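Local atomic coordinates of mutual gliding motility protein C (MglC) (Myxococcus xanthus DK 1622, PDB entry 7CT3), a protein that is a Roadblock/LC7-domain component of the polarity control system of gliding motility and interacts with its paralog MglB. Residues A[5-10]-A[20-25]; A[39-44]-A[95-100]; A[73-78]-A[100-105]; A[81-86]-A[91-96]. All blocks are in the same frame, centred on the assembly; numbering follows the deposited sequence.

Contact 1 of 4, residues A[5-10]-A[20-25]; sequences THLESV and CSVMGF
Leu7, on helix 4-13, packs against the start of the segment 20-25, where it meets the backbone and side chain of Cys20. CD2 of Leu7 lies 3.8 Å from SG of Cys20, and the same methyl reaches CG2 of Val22 at 4.2 Å. One turn further along the helix, CG1 of Val10 stands 3.9 Å from SG of Cys20, placing the sulfur between two aliphatic side chains of one helical face. SG gets there because it is anti to the backbone N (chi1 -166°). A small, polarisable thiol suits this site, where helix and strand close to 5.2 Å between CA of Leu7 and CA of Cys20. The second kind of contact is with backbone: CD1 of Leu7 packs on O of Cys20 at 3.6 Å, while CB of Cys20 rests 3.6 Å from O of Leu7. With an alanine at Leu7, the sulfur of Cys20 and the CG2 methyl of Val22 would probably lose their shared neighbour and a gap would open under the helix. Helix 4-13 lies on one face of the Roadblock/LC7 sheet, with Leu7 also touching Phe33 of strand 29-34 and Leu92 of strand 90-97, and Val10 reaching Thr112 of helix 102-117.

Contact 2 of 4, residues A[39-44]-A[95-100]; sequences AELDLN and ALHADG
His97 carries this surface contact, its ring meeting two leucines of the loop 39-44, Leu41 over one face and Leu43 obliquely. From its CB, which is 4.2 Å from CD2 of Leu43, the side chain runs out with CG anti to the backbone N (chi1 -172°), a course that takes the ring toward the loop. At CD2 of His97 the same methyl of Leu43 comes to 3.8 Å. Further round, CE1 of His97 has CD1 of Leu41 at 3.8 Å, a CH-pi contact displaced toward the rim, above the side formed by ND1, CE1 and NE2. ND1 of His97 turns back to its own chain, accepting from N of Asp99 at 3.1 Å, the donor tilted 23° out of the ring plane. This bond lies within a type I beta turn, His97 to Gly100, closed by N of Gly100 to O of His97, which leads from strand 90-97 to helix 102-117. Histidine suits this half-exposed site, offering a methyl a flat face and the turn an acceptor. Were His97 replaced by alanine, the amide of Asp99 would probably lose this acceptor and the Leu41 methyl its ring. Within the loop, OD1 of Asp42 accepts from N of Asn44 (3.1 Å), a capping bond ahead of helix 44-61.

Contact 3 of 4, residues A[73-78]-A[100-105]; sequences SVNSEK and GNFGKG
Phe102 meets Ser73 and Asn75 in a small, buried contact between the start of helix 102-117 and strand 71-75, at the subunit interface of the Roadblock/LC7 dimer. In that dimer Ser73, Val74 and Asn75 pair with a strand of the second subunit in an antiparallel ladder, which carries the sheet on from one chain to the other, and Phe102 packs on Arg106 of the second subunit. The phenyl ring reaches the strand because CG of Phe102 is anti to the backbone N (chi1 -171°), extending the side chain away from the helix. Its far end does the touching: CZ of Phe102 lies 3.5 Å from OG of Ser73, which comes in at the ring edge, near the ring plane, and CE1 of Phe102 is 4.0 Å from the same oxygen. A small serine leaves room for the ring end, and its hydroxyl is engaged elsewhere in a hydrogen bond with O of Thr81. Asn75 approaches obliquely, with ND2 4.1 Å from CZ of Phe102 and the amide plane nearly perpendicular to the ring, at 85°. Its amide is satisfied on both sides, ND2 by Glu71 of the second subunit and OD1 by N of Thr81, which would tend to fix its rotation. Asn101 serves as N-cap of the helix: its OD1 accepts from N of Lys104 at 3.0 Å, the donor standing above the carbonyl plane.

Contact 4 of 4, residues A[81-86]-A[91-96]; sequences TVMRLV and FLVLAL
A beta hairpin, strands 79-87 and 90-97, brings Val82 and Arg84 into hydrogen-bonded pairs with Leu94 and Leu92. N of Val82 gives to O of Leu94 at 2.9 Å, and N of Leu94 returns a bond of 2.9 Å to O of Val82. The second pair repeats the pattern, and its bond from N of Leu92 to O of Arg84, at 2.8 Å, is almost straight (178°). Thr81 with Ala95, Met83 with Val93 and Leu85 with Phe91 form the non-hydrogen-bonded pairs, the Leu85 side chain lying about 4 Å from the bound sodium ion. CA of Met83 adds a CA-H...O contact to O of Leu92, 3.1 Å away. In the antiparallel sheet of this Roadblock/LC7 domain, strand 90-97 is flanked by 79-87 and by 17-24, so both backbone edges of strand 90-97 are used. Thr81, Met83, Val93 and Phe91 turn their side chains to the face packed by helix 44-61, where Leu57 touches Met83, Ala61 touches Phe91, and Leu64 of the sodium site touches both. There the unbranched, flexible selenomethionine Met83 can lie along Phe91, its SE 3.8 Å from CE2 of Phe91 in an oblique Met-aromatic contact, while beta-branched Val93 packs its CB 3.7 Å from CG of Met83. Val82, Arg84, Leu92 and Leu94 point to the face where helix 102-117 lies, and Leu92 meets Leu109 there. Where the chain turns a corner at Val86, the side chains of Val86 and Leu92 cross at about a right angle, CG1 of Val86 3.8 Å from CB of Leu92.

Along the chain contact 1 closes before the others open; contacts 2 and 3 then interleave, and contact 4 falls wholly between the two segments of contact 3. Contact 4 is the hub, about 3 Å from the chain centre and 8 Å, centre to centre, from contact 1, to which it is joined by backbone bonds between strands 17-24 and 90-97. Contact 2 shares Ala95 and Leu96 with it, yet their centres are about 17 Å apart. Contacts 2 and 3 share Gly100, where strand 90-97 gives way to helix 102-117. Contacts 1 and 3 lie on opposite sides of the chain's centre; contact 4 touches both, meeting contact 3 through Thr81 and Val82 beside the dimer interface.

Contact 1 of 4, residues A[5-10]-A[20-25]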
loop_
_atom_site.group_PDB
_atom_site.type_symbol
_atom_site.label_atom_id
_atom_site.label_comp_id
_atom_site.label_asym_id
_atom_site.label_seq_id
_atom_site.Cartn_x
_atom_site.Cartn_y
_atom_site.Cartn_z
ATOM N N THR A 5 -20.645 8.915 -10.107
ATOM C CA THR A 5 -21.045 9.796 -8.972
ATOM C C THR A 5 -20.197 9.455 -7.735
ATOM O O THR A 5 -19.769 10.394 -7.027
ATOM C CB THR A 5 -22.552 9.710 -8.690
ATOM O OG1 THR A 5 -22.848 10.747 -7.757
ATOM C CG2 THR A 5 -23.004 8.377 -8.135
ATOM N N HIS A 6 -19.942 8.167 -7.493
ATOM C CA HIS A 6 -19.142 7.678 -6.336
ATOM C C HIS A 6 -17.667 8.049 -6.533
ATOM O O HIS A 6 -17.038 8.482 -5.554
ATOM C CB HIS A 6 -19.343 6.172 -6.135
ATOM C CG HIS A 6 -20.767 5.791 -5.916
ATOM N ND1 HIS A 6 -21.547 6.389 -4.948
ATOM C CD2 HIS A 6 -21.553 4.881 -6.530
ATOM C CE1 HIS A 6 -22.754 5.866 -4.975
ATOM N NE2 HIS A 6 -22.786 4.938 -5.937
ATOM N N LEU A 7 -17.146 7.895 -7.757
ATOM C CA LEU A 7 -15.735 8.220 -8.101
ATOM C C LEU A 7 -15.520 9.723 -7.899
ATOM O O LEU A 7 -14.477 10.103 -7.339
ATOM C CB LEU A 7 -15.431 7.811 -9.547
ATOM C CG LEU A 7 -15.703 6.352 -9.912
ATOM C CD1 LEU A 7 -15.330 6.085 -11.361
ATOM C CD2 LEU A 7 -14.960 5.398 -8.989
ATOM N N GLU A 8 -16.486 10.541 -8.321
ATOM C CA GLU A 8 -16.424 12.020 -8.181
ATOM C C GLU A 8 -16.415 12.381 -6.690
ATOM O O GLU A 8 -15.623 13.260 -6.305
ATOM C CB GLU A 8 -17.583 12.686 -8.923
ATOM C CG GLU A 8 -17.610 14.195 -8.749
ATOM C CD GLU A 8 -18.656 14.918 -9.574
ATOM O OE1 GLU A 8 -19.580 14.249 -10.074
ATOM O OE2 GLU A 8 -18.542 16.153 -9.709
ATOM N N SER A 9 -17.250 11.724 -5.882
ATOM C CA SER A 9 -17.344 11.958 -4.416
ATOM C C SER A 9 -15.974 11.728 -3.766
ATOM O O SER A 9 -15.567 12.556 -2.926
ATOM C CB SER A 9 -18.406 11.098 -3.789
ATOM O OG SER A 9 -18.391 11.239 -2.376
ATOM N N VAL A 10 -15.269 10.661 -4.154
ATOM C CA VAL A 10 -13.926 10.338 -3.584
ATOM C C VAL A 10 -12.970 11.492 -3.904
ATOM O O VAL A 10 -12.353 12.033 -2.971
ATOM C CB VAL A 10 -13.381 8.994 -4.100
ATOM C CG1 VAL A 10 -11.947 8.768 -3.647
ATOM C CG2 VAL A 10 -14.258 7.832 -3.665
ATOM N N CYS A 20 -10.051 8.801 -9.417
ATOM C CA CYS A 20 -10.641 7.568 -8.849
ATOM C C CYS A 20 -11.289 6.795 -9.997
ATOM O O CYS A 20 -12.060 7.406 -10.759
ATOM C CB CYS A 20 -11.634 7.885 -7.744
ATOM S SG CYS A 20 -12.058 6.431 -6.754
ATOM N N SER A 21 -10.936 5.520 -10.147
ATOM C CA SER A 21 -11.279 4.711 -11.341
ATOM C C SER A 21 -11.719 3.312 -10.923
ATOM O O SER A 21 -11.295 2.851 -9.854
ATOM C CB SER A 21 -10.114 4.648 -12.284
ATOM O OG SER A 21 -9.598 5.947 -12.524
ATOM N N VAL A 22 -12.539 2.679 -11.760
ATOM C CA VAL A 22 -12.769 1.207 -11.735
ATOM C C VAL A 22 -12.019 0.607 -12.921
ATOM O O VAL A 22 -12.158 1.057 -14.058
ATOM C CB VAL A 22 -14.268 0.864 -11.727
ATOM C CG1 VAL A 22 -14.505 -0.636 -11.801
ATOM C CG2 VAL A 22 -14.954 1.448 -10.499
HETATM N N MSE A 23 -11.212 -0.407 -12.609
HETATM C CA MSE A 23 -10.314 -1.048 -13.551
HETATM C C MSE A 23 -10.604 -2.548 -13.529
HETATM O O MSE A 23 -10.894 -3.101 -12.476
HETATM C CB MSE A 23 -8.876 -0.730 -13.126
HETATM C CG MSE A 23 -7.806 -1.556 -13.792
HETATM SE SE MSE A 23 -7.425 -0.867 -15.573
HETATM C CE MSE A 23 -7.110 1.060 -15.341
ATOM N N GLY A 24 -10.540 -3.201 -14.693
ATOM C CA GLY A 24 -10.677 -4.647 -14.756
ATOM C C GLY A 24 -9.347 -5.350 -14.535
ATOM O O GLY A 24 -8.310 -4.777 -14.895
ATOM N N PHE A 25 -9.366 -6.570 -13.994
ATOM C CA PHE A 25 -8.175 -7.457 -13.915
ATOM C C PHE A 25 -7.732 -7.857 -15.334
ATOM O O PHE A 25 -6.581 -8.301 -15.500
ATOM C CB PHE A 25 -8.458 -8.656 -13.008
ATOM C CG PHE A 25 -8.606 -8.290 -11.554
ATOM C CD1 PHE A 25 -7.516 -7.840 -10.825
ATOM C CD2 PHE A 25 -9.836 -8.372 -10.920
ATOM C CE1 PHE A 25 -7.648 -7.502 -9.486
ATOM C CE2 PHE A 25 -9.966 -8.032 -9.582
ATOM C CZ PHE A 25 -8.873 -7.597 -8.866
#

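Contact 2 of 4, residues A[39-44]-A[95-100]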
loop_
_atom_site.group_PDB
_atom_site.type_symbol
_atom_site.label_atom_id
_atom_site.label_comp_id
_atom_site.label_asym_id
_atom_site.label_seq_id
_atom_site.Cartn_x
_atom_site.Cartn_y
_atom_site.Cartn_z
ATOM N N ALA A 39 -5.093 22.803 -9.451
ATOM C CA ALA A 39 -4.415 22.376 -8.206
ATOM C C ALA A 39 -3.480 23.492 -7.729
ATOM O O ALA A 39 -3.111 24.358 -8.550
ATOM C CB ALA A 39 -3.667 21.086 -8.435
ATOM N N GLU A 40 -3.109 23.456 -6.446
ATOM C CA GLU A 40 -2.179 24.427 -5.809
ATOM C C GLU A 40 -0.735 24.049 -6.160
ATOM O O GLU A 40 0.177 24.775 -5.718
ATOM C CB GLU A 40 -2.369 24.458 -4.290
ATOM C CG GLU A 40 -3.823 24.486 -3.843
ATOM C CD GLU A 40 -4.287 23.253 -3.087
ATOM O OE1 GLU A 40 -4.147 22.138 -3.631
ATOM O OE2 GLU A 40 -4.781 23.410 -1.948
ATOM N N LEU A 41 -0.547 22.944 -6.896
ATOM C CA LEU A 41 0.763 22.462 -7.410
ATOM C C LEU A 41 0.638 22.134 -8.901
ATOM O O LEU A 41 -0.503 22.037 -9.400
ATOM C CB LEU A 41 1.178 21.212 -6.628
ATOM C CG LEU A 41 1.523 21.433 -5.157
ATOM C CD1 LEU A 41 1.633 20.102 -4.427
ATOM C CD2 LEU A 41 2.810 22.234 -5.007
ATOM N N ASP A 42 1.779 21.962 -9.573
ATOM C CA ASP A 42 1.871 21.436 -10.960
ATOM C C ASP A 42 1.894 19.903 -10.883
ATOM O O ASP A 42 2.873 19.353 -10.338
ATOM C CB ASP A 42 3.094 22.011 -11.678
ATOM C CG ASP A 42 3.175 21.655 -13.152
ATOM O OD1 ASP A 42 2.972 20.469 -13.485
ATOM O OD2 ASP A 42 3.446 22.568 -13.957
ATOM N N LEU A 43 0.858 19.251 -11.427
ATOM C CA LEU A 43 0.568 17.802 -11.258
ATOM C C LEU A 43 1.110 16.972 -12.429
ATOM O O LEU A 43 0.921 15.747 -12.397
ATOM C CB LEU A 43 -0.949 17.611 -11.159
ATOM C CG LEU A 43 -1.626 18.208 -9.928
ATOM C CD1 LEU A 43 -3.133 18.008 -10.004
ATOM C CD2 LEU A 43 -1.077 17.601 -8.645
ATOM N N ASN A 44 1.744 17.593 -13.429
ATOM C CA ASN A 44 2.159 16.894 -14.673
ATOM C C ASN A 44 3.195 15.816 -14.338
ATOM O O ASN A 44 3.082 14.713 -14.901
ATOM C CB ASN A 44 2.633 17.878 -15.741
ATOM C CG ASN A 44 1.480 18.683 -16.298
ATOM O OD1 ASN A 44 1.524 19.909 -16.321
ATOM N ND2 ASN A 44 0.421 18.000 -16.698
ATOM N N ALA A 95 -5.792 7.440 -6.953
ATOM C CA ALA A 95 -4.431 8.000 -7.100
ATOM C C ALA A 95 -4.455 9.418 -6.536
ATOM O O ALA A 95 -5.386 10.173 -6.885
ATOM C CB ALA A 95 -4.001 7.987 -8.544
ATOM N N LEU A 96 -3.490 9.759 -5.683
ATOM C CA LEU A 96 -3.340 11.149 -5.194
ATOM C C LEU A 96 -1.867 11.558 -5.243
ATOM O O LEU A 96 -0.997 10.675 -5.235
ATOM C CB LEU A 96 -3.957 11.277 -3.795
ATOM C CG LEU A 96 -3.421 10.358 -2.700
ATOM C CD1 LEU A 96 -3.455 11.061 -1.357
ATOM C CD2 LEU A 96 -4.216 9.063 -2.620
ATOM N N HIS A 97 -1.612 12.864 -5.351
ATOM C CA HIS A 97 -0.260 13.466 -5.237
ATOM C C HIS A 97 0.318 13.081 -3.869
ATOM O O HIS A 97 -0.474 12.967 -2.918
ATOM C CB HIS A 97 -0.344 14.985 -5.453
ATOM C CG HIS A 97 0.988 15.640 -5.553
ATOM N ND1 HIS A 97 1.721 15.988 -4.437
ATOM C CD2 HIS A 97 1.720 16.014 -6.623
ATOM C CE1 HIS A 97 2.854 16.541 -4.816
ATOM N NE2 HIS A 97 2.875 16.573 -6.151
ATOM N N ALA A 98 1.636 12.888 -3.776
ATOM C CA ALA A 98 2.352 12.431 -2.557
ATOM C C ALA A 98 2.163 13.416 -1.394
ATOM O O ALA A 98 2.333 12.986 -0.242
ATOM C CB ALA A 98 3.818 12.234 -2.858
ATOM N N ASP A 99 1.844 14.683 -1.675
ATOM C CA ASP A 99 1.631 15.734 -0.643
ATOM C C ASP A 99 0.153 15.787 -0.239
ATOM O O ASP A 99 -0.176 16.598 0.642
ATOM C CB ASP A 99 2.133 17.096 -1.132
ATOM C CG ASP A 99 3.641 17.159 -1.312
ATOM O OD1 ASP A 99 4.343 16.312 -0.721
ATOM O OD2 ASP A 99 4.102 18.052 -2.040
ATOM N N GLY A 100 -0.701 14.957 -0.847
ATOM C CA GLY A 100 -2.129 14.839 -0.490
ATOM C C GLY A 100 -2.328 14.168 0.862
ATOM O O GLY A 100 -1.326 13.883 1.544
#

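Contact 3 of 4, residues A[73-78]-A[100-105]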
loop_
_atom_site.group_PDB
_atom_site.type_symbol
_atom_site.label_atom_id
_atom_site.label_comp_id
_atom_site.label_asym_id
_atom_site.label_seq_id
_atom_site.Cartn_x
_atom_site.Cartn_y
_atom_site.Cartn_z
ATOM N N SER A 73 -1.687 -0.740 -1.880
ATOM C CA SER A 73 -1.090 0.542 -2.339
ATOM C C SER A 73 0.200 0.255 -3.105
ATOM O O SER A 73 1.025 -0.542 -2.618
ATOM C CB SER A 73 -0.830 1.473 -1.184
ATOM O OG SER A 73 -2.050 1.875 -0.589
ATOM N N VAL A 74 0.357 0.881 -4.268
ATOM C CA VAL A 74 1.634 0.894 -5.031
ATOM C C VAL A 74 1.995 2.362 -5.236
ATOM O O VAL A 74 1.231 3.069 -5.933
ATOM C CB VAL A 74 1.511 0.114 -6.352
ATOM C CG1 VAL A 74 2.784 0.191 -7.174
ATOM C CG2 VAL A 74 1.128 -1.339 -6.106
ATOM N N ASN A 75 3.081 2.807 -4.602
ATOM C CA ASN A 75 3.416 4.244 -4.454
ATOM C C ASN A 75 4.742 4.545 -5.151
ATOM O O ASN A 75 5.644 3.688 -5.146
ATOM C CB ASN A 75 3.470 4.656 -2.982
ATOM C CG ASN A 75 2.158 4.441 -2.257
ATOM O OD1 ASN A 75 1.098 4.372 -2.879
ATOM N ND2 ASN A 75 2.220 4.339 -0.938
ATOM N N SER A 76 4.835 5.738 -5.729
ATOM C CA SER A 76 6.077 6.330 -6.275
ATOM C C SER A 76 6.472 7.511 -5.385
ATOM O O SER A 76 5.776 7.750 -4.372
ATOM C CB SER A 76 5.874 6.745 -7.704
ATOM O OG SER A 76 4.907 7.781 -7.787
ATOM N N GLU A 77 7.536 8.222 -5.749
ATOM C CA GLU A 77 7.964 9.467 -5.061
ATOM C C GLU A 77 6.820 10.492 -5.101
ATOM O O GLU A 77 6.598 11.148 -4.078
ATOM C CB GLU A 77 9.250 10.007 -5.693
ATOM C CG GLU A 77 10.464 9.142 -5.399
ATOM C CD GLU A 77 11.775 9.617 -6.006
ATOM O OE1 GLU A 77 11.820 10.762 -6.511
ATOM O OE2 GLU A 77 12.753 8.838 -5.971
ATOM N N LYS A 78 6.096 10.599 -6.221
ATOM C CA LYS A 78 5.133 11.710 -6.471
ATOM C C LYS A 78 3.672 11.253 -6.350
ATOM O O LYS A 78 2.802 12.132 -6.206
ATOM C CB LYS A 78 5.374 12.316 -7.857
ATOM C CG LYS A 78 6.742 12.952 -8.051
ATOM C CD LYS A 78 6.889 13.651 -9.389
ATOM C CE LYS A 78 8.298 14.137 -9.652
ATOM N NZ LYS A 78 8.481 14.535 -11.067
ATOM N N GLY A 100 -0.701 14.957 -0.847
ATOM C CA GLY A 100 -2.129 14.839 -0.490
ATOM C C GLY A 100 -2.328 14.168 0.862
ATOM O O GLY A 100 -1.326 13.883 1.544
ATOM N N ASN A 101 -3.585 13.924 1.232
ATOM C CA ASN A 101 -3.995 13.305 2.520
ATOM C C ASN A 101 -4.222 11.805 2.301
ATOM O O ASN A 101 -5.362 11.404 2.003
ATOM C CB ASN A 101 -5.229 14.001 3.097
ATOM C CG ASN A 101 -5.486 13.623 4.539
ATOM O OD1 ASN A 101 -5.093 12.549 4.983
ATOM N ND2 ASN A 101 -6.146 14.499 5.275
ATOM N N PHE A 102 -3.171 11.000 2.464
ATOM C CA PHE A 102 -3.193 9.535 2.217
ATOM C C PHE A 102 -4.151 8.861 3.208
ATOM O O PHE A 102 -4.918 7.978 2.791
ATOM C CB PHE A 102 -1.774 8.965 2.272
ATOM C CG PHE A 102 -1.650 7.529 1.824
ATOM C CD1 PHE A 102 -2.169 7.110 0.610
ATOM C CD2 PHE A 102 -0.984 6.600 2.605
ATOM C CE1 PHE A 102 -2.035 5.791 0.197
ATOM C CE2 PHE A 102 -0.846 5.287 2.189
ATOM C CZ PHE A 102 -1.373 4.883 0.985
ATOM N N GLY A 103 -4.118 9.270 4.478
ATOM C CA GLY A 103 -5.018 8.750 5.526
ATOM C C GLY A 103 -6.480 8.942 5.158
ATOM O O GLY A 103 -7.262 7.989 5.282
ATOM N N LYS A 104 -6.845 10.139 4.706
ATOM C CA LYS A 104 -8.233 10.454 4.284
ATOM C C LYS A 104 -8.568 9.612 3.045
ATOM O O LYS A 104 -9.671 9.051 2.998
ATOM C CB LYS A 104 -8.381 11.960 4.049
ATOM C CG LYS A 104 -9.794 12.434 3.737
ATOM C CD LYS A 104 -10.745 12.323 4.907
ATOM C CE LYS A 104 -12.160 12.747 4.571
ATOM N NZ LYS A 104 -12.207 14.115 4.003
ATOM N N GLY A 105 -7.638 9.504 2.091
ATOM C CA GLY A 105 -7.809 8.664 0.890
ATOM C C GLY A 105 -8.219 7.246 1.257
ATOM O O GLY A 105 -9.221 6.749 0.712
#

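Contact 4 of 4, residues A[81-86]-A[91-96]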
loop_
_atom_site.group_PDB
_atom_site.type_symbol
_atom_site.label_atom_id
_atom_site.label_comp_id
_atom_site.label_asym_id
_atom_site.label_seq_id
_atom_site.Cartn_x
_atom_site.Cartn_y
_atom_site.Cartn_z
ATOM N N THR A 81 -1.269 5.419 -4.299
ATOM C CA THR A 81 -2.504 4.732 -4.743
ATOM C C THR A 81 -3.070 3.915 -3.586
ATOM O O THR A 81 -2.295 3.493 -2.699
ATOM C CB THR A 81 -2.283 3.879 -5.996
ATOM O OG1 THR A 81 -1.422 2.790 -5.665
ATOM C CG2 THR A 81 -1.715 4.683 -7.147
ATOM N N VAL A 82 -4.387 3.751 -3.607
ATOM C CA VAL A 82 -5.166 2.859 -2.707
ATOM C C VAL A 82 -6.135 2.101 -3.600
ATOM O O VAL A 82 -6.814 2.724 -4.415
ATOM C CB VAL A 82 -5.941 3.647 -1.635
ATOM C CG1 VAL A 82 -6.513 2.710 -0.586
ATOM C CG2 VAL A 82 -5.098 4.733 -0.998
HETATM N N MSE A 83 -6.196 0.780 -3.417
HETATM C CA MSE A 83 -7.049 -0.068 -4.230
HETATM C C MSE A 83 -7.837 -1.018 -3.337
HETATM O O MSE A 83 -7.299 -1.527 -2.354
HETATM C CB MSE A 83 -6.201 -0.867 -5.220
HETATM C CG MSE A 83 -5.499 -0.019 -6.240
HETATM SE SE MSE A 83 -4.270 -1.122 -7.260
HETATM C CE MSE A 83 -2.655 -1.143 -6.149
ATOM N N ARG A 84 -9.102 -1.249 -3.715
ATOM C CA ARG A 84 -9.972 -2.210 -3.054
ATOM C C ARG A 84 -10.737 -3.017 -4.109
ATOM O O ARG A 84 -10.935 -2.509 -5.231
ATOM C CB ARG A 84 -10.969 -1.511 -2.124
ATOM C CG ARG A 84 -10.335 -0.916 -0.876
ATOM C CD ARG A 84 -11.349 -0.413 0.133
ATOM N NE ARG A 84 -10.656 -0.216 1.395
ATOM C CZ ARG A 84 -10.624 -1.078 2.407
ATOM N NH1 ARG A 84 -11.312 -2.208 2.371
ATOM N NH2 ARG A 84 -9.919 -0.783 3.480
ATOM N N LEU A 85 -11.160 -4.228 -3.744
ATOM C CA LEU A 85 -11.910 -5.155 -4.627
ATOM C C LEU A 85 -13.367 -4.692 -4.729
ATOM O O LEU A 85 -13.963 -4.380 -3.690
ATOM C CB LEU A 85 -11.824 -6.569 -4.045
ATOM C CG LEU A 85 -12.285 -7.684 -4.978
ATOM C CD1 LEU A 85 -11.361 -7.792 -6.182
ATOM C CD2 LEU A 85 -12.358 -9.008 -4.233
ATOM N N VAL A 86 -13.927 -4.659 -5.937
ATOM C CA VAL A 86 -15.374 -4.346 -6.134
ATOM C C VAL A 86 -16.108 -5.576 -6.691
ATOM O O VAL A 86 -17.313 -5.687 -6.429
ATOM C CB VAL A 86 -15.589 -3.077 -6.981
ATOM C CG1 VAL A 86 -15.303 -1.819 -6.176
ATOM C CG2 VAL A 86 -14.769 -3.081 -8.248
ATOM N N PHE A 91 -11.563 -3.840 -9.752
ATOM C CA PHE A 91 -11.062 -3.155 -8.535
ATOM C C PHE A 91 -11.221 -1.643 -8.695
ATOM O O PHE A 91 -11.335 -1.123 -9.819
ATOM C CB PHE A 91 -9.624 -3.549 -8.205
ATOM C CG PHE A 91 -8.579 -3.231 -9.241
ATOM C CD1 PHE A 91 -8.348 -4.099 -10.299
ATOM C CD2 PHE A 91 -7.793 -2.091 -9.134
ATOM C CE1 PHE A 91 -7.369 -3.823 -11.239
ATOM C CE2 PHE A 91 -6.805 -1.824 -10.071
ATOM C CZ PHE A 91 -6.597 -2.690 -11.122
ATOM N N LEU A 92 -11.240 -0.977 -7.547
ATOM C CA LEU A 92 -11.387 0.485 -7.393
ATOM C C LEU A 92 -10.004 1.043 -7.061
ATOM O O LEU A 92 -9.354 0.463 -6.177
ATOM C CB LEU A 92 -12.390 0.685 -6.255
ATOM C CG LEU A 92 -12.837 2.110 -5.965
ATOM C CD1 LEU A 92 -13.519 2.735 -7.170
ATOM C CD2 LEU A 92 -13.761 2.110 -4.759
ATOM N N VAL A 93 -9.547 2.080 -7.762
ATOM C CA VAL A 93 -8.199 2.678 -7.525
ATOM C C VAL A 93 -8.344 4.190 -7.344
ATOM O O VAL A 93 -8.948 4.848 -8.207
ATOM C CB VAL A 93 -7.180 2.323 -8.629
ATOM C CG1 VAL A 93 -7.717 2.558 -10.025
ATOM C CG2 VAL A 93 -5.858 3.053 -8.435
ATOM N N LEU A 94 -7.807 4.698 -6.234
ATOM C CA LEU A 94 -7.606 6.137 -5.971
ATOM C C LEU A 94 -6.116 6.450 -6.124
ATOM O O LEU A 94 -5.294 5.753 -5.495
ATOM C CB LEU A 94 -8.100 6.461 -4.560
ATOM C CG LEU A 94 -7.742 7.850 -4.037
ATOM C CD1 LEU A 94 -8.364 8.939 -4.900
ATOM C CD2 LEU A 94 -8.181 7.992 -2.588
ATOM N N ALA A 95 -5.792 7.440 -6.953
ATOM C CA ALA A 95 -4.431 8.000 -7.100
ATOM C C ALA A 95 -4.455 9.418 -6.536
ATOM O O ALA A 95 -5.386 10.173 -6.885
ATOM C CB ALA A 95 -4.001 7.987 -8.544
ATOM N N LEU A 96 -3.490 9.759 -5.683
ATOM C CA LEU A 96 -3.340 11.149 -5.194
ATOM C C LEU A 96 -1.867 11.558 -5.243
ATOM O O LEU A 96 -0.997 10.675 -5.235
ATOM C CB LEU A 96 -3.957 11.277 -3.795
ATOM C CG LEU A 96 -3.421 10.358 -2.700
ATOM C CD1 LEU A 96 -3.455 11.061 -1.357
ATOM C CD2 LEU A 96 -4.216 9.063 -2.620
#